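Local coordinates for protein DNA-3-methyladenine glycosidase II, putative (Deinococcus radiodurans, PDB 2YG9) that belongs to the HhH-GPD superfamily of base excision DNA repair proteins, which are mainly helical, and probably takes part in DNA repair, at residues G155-E160 against V172-D177. Numbering follows the deposited sequence.
Sequences GRWTAE and VFSSGD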
# COMPACT_ATOMS: atom_id res chain seq x y z
N GLY A 155 6.69 -8.31 3.75
CA GLY A 155 6.69 -7.99 5.16
C GLY A 155 5.47 -7.17 5.50
O GLY A 155 4.56 -6.96 4.66
N ARG A 156 5.44 -6.68 6.74
CA ARG A 156 4.36 -5.83 7.20
C ARG A 156 4.22 -4.55 6.32
O ARG A 156 3.12 -4.14 6.01
CB ARG A 156 4.64 -5.43 8.63
CG ARG A 156 3.66 -4.46 9.21
CD ARG A 156 3.56 -4.64 10.70
NE ARG A 156 2.28 -4.14 11.06
CZ ARG A 156 1.27 -4.84 11.55
NH1 ARG A 156 1.35 -6.11 11.96
NH2 ARG A 156 0.18 -4.16 11.72
N TRP A 157 5.35 -3.94 5.96
CA TRP A 157 5.31 -2.68 5.19
C TRP A 157 4.61 -2.85 3.84
O TRP A 157 3.73 -2.10 3.46
CB TRP A 157 6.73 -2.15 5.02
CG TRP A 157 6.75 -0.87 4.24
CD1 TRP A 157 6.52 0.39 4.74
CD2 TRP A 157 6.96 -0.72 2.85
NE1 TRP A 157 6.57 1.30 3.73
CE2 TRP A 157 6.85 0.66 2.56
CE3 TRP A 157 7.26 -1.62 1.81
CZ2 TRP A 157 7.03 1.18 1.26
CZ3 TRP A 157 7.43 -1.11 0.51
CH2 TRP A 157 7.29 0.28 0.25
N THR A 158 5.02 -3.86 3.09
CA THR A 158 4.39 -4.18 1.82
C THR A 158 2.88 -4.50 1.99
O THR A 158 2.04 -4.05 1.21
CB THR A 158 5.11 -5.41 1.13
OG1 THR A 158 6.46 -5.06 0.88
CG2 THR A 158 4.42 -5.80 -0.16
N ALA A 159 2.56 -5.31 3.00
CA ALA A 159 1.15 -5.64 3.32
C ALA A 159 0.33 -4.39 3.60
O ALA A 159 -0.76 -4.22 3.06
CB ALA A 159 1.10 -6.63 4.50
N GLU A 160 0.91 -3.48 4.36
CA GLU A 160 0.26 -2.22 4.75
C GLU A 160 0.11 -1.24 3.60
O GLU A 160 -0.90 -0.57 3.49
CB GLU A 160 1.08 -1.56 5.86
CG GLU A 160 0.98 -2.27 7.19
CD GLU A 160 1.83 -1.65 8.32
OE1 GLU A 160 2.93 -1.12 8.03
OE2 GLU A 160 1.39 -1.72 9.51
N VAL A 172 -4.71 3.28 7.93
CA VAL A 172 -3.43 2.60 7.96
C VAL A 172 -2.27 3.57 8.14
O VAL A 172 -2.03 4.40 7.27
CB VAL A 172 -3.16 1.85 6.64
CG1 VAL A 172 -1.78 1.08 6.75
CG2 VAL A 172 -4.34 0.86 6.28
N PHE A 173 -1.57 3.48 9.26
CA PHE A 173 -0.30 4.15 9.42
C PHE A 173 0.76 3.07 9.53
O PHE A 173 0.76 2.32 10.50
CB PHE A 173 -0.26 5.04 10.67
CG PHE A 173 1.06 5.77 10.84
CD1 PHE A 173 1.31 6.94 10.15
CD2 PHE A 173 2.05 5.25 11.64
CE1 PHE A 173 2.54 7.58 10.26
CE2 PHE A 173 3.24 5.91 11.79
CZ PHE A 173 3.50 7.06 11.08
N SER A 174 1.65 3.04 8.56
CA SER A 174 2.78 2.15 8.52
C SER A 174 3.97 2.69 9.33
O SER A 174 4.72 3.54 8.88
CB SER A 174 3.14 1.90 7.05
OG SER A 174 4.06 0.84 6.91
N SER A 175 4.16 2.13 10.53
CA SER A 175 5.18 2.58 11.46
C SER A 175 6.58 2.16 11.02
O SER A 175 7.55 2.69 11.51
CB SER A 175 4.89 2.03 12.82
OG SER A 175 5.17 0.62 12.78
N GLY A 176 6.66 1.24 10.06
CA GLY A 176 7.92 0.88 9.39
C GLY A 176 8.26 1.62 8.10
O GLY A 176 9.24 1.32 7.48
N ASP A 177 7.45 2.59 7.71
CA ASP A 177 7.76 3.42 6.55
C ASP A 177 8.67 4.52 7.07
O ASP A 177 8.28 5.30 7.94
CB ASP A 177 6.50 4.03 5.93
CG ASP A 177 6.78 4.74 4.64
OD1 ASP A 177 7.18 5.93 4.67
OD2 ASP A 177 6.58 4.13 3.56
O HOH W 1 5.06 -1.26 9.67
O HOH W 2 2.40 -0.37 11.45
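E160 and S174 make the shortest contact here: the serine hydroxyl donates to OE1 of the buried carboxylate, with S174 OG 2.5 Å from E160 OE1. It arrives on the anti side of that oxygen, well out of the carboxylate plane. S174 reaches the acid because OG lies anti to its own backbone N (chi1 -168°). The second direct bond runs between W157 and D177. W157 NE1 donates to D177 OD2 over 2.8 Å, fairly straight at 160°, and the acceptor lies close to the indole plane, with D177 CB also at the ring edge. The indole and carboxylate planes are inclined by 27°, and OD2 is used on its anti side. The other oxygen of D177, OD1, bonds to the backbone N of L180, capping helix 178-187, and to NE1 of W212, so both oxygens of this carboxylate are engaged.

In this all-helical HhH-GPD fold, helix 156-166 is the second helix of the helix-hairpin-helix motif, with 141-149 the first. The contact ties its first turn to the loop that leads on to helix 178-187. S174 to D177 form a type I beta turn in that loop, and two waters link its amides to E160. Water 1 donates to E160 OE1 at 2.7 Å and accepts from G176 N; water 2 donates to E160 OE2 at 2.6 Å and accepts from S175 N.

A salt bridge within the helix adds to this grip: R156 NE lies 3.0 Å from E160 OE2, above the carboxylate plane, while R156 NH2 pairs with E142. This positive charge probably helps keep E160 ionised. Apolar packing is slight, with V172 CG1 against E160 CB at 4.0 Å. The S174 hydroxyl also comes close to the indole, OG 3.3 Å from W157 CD1, approaching obliquely.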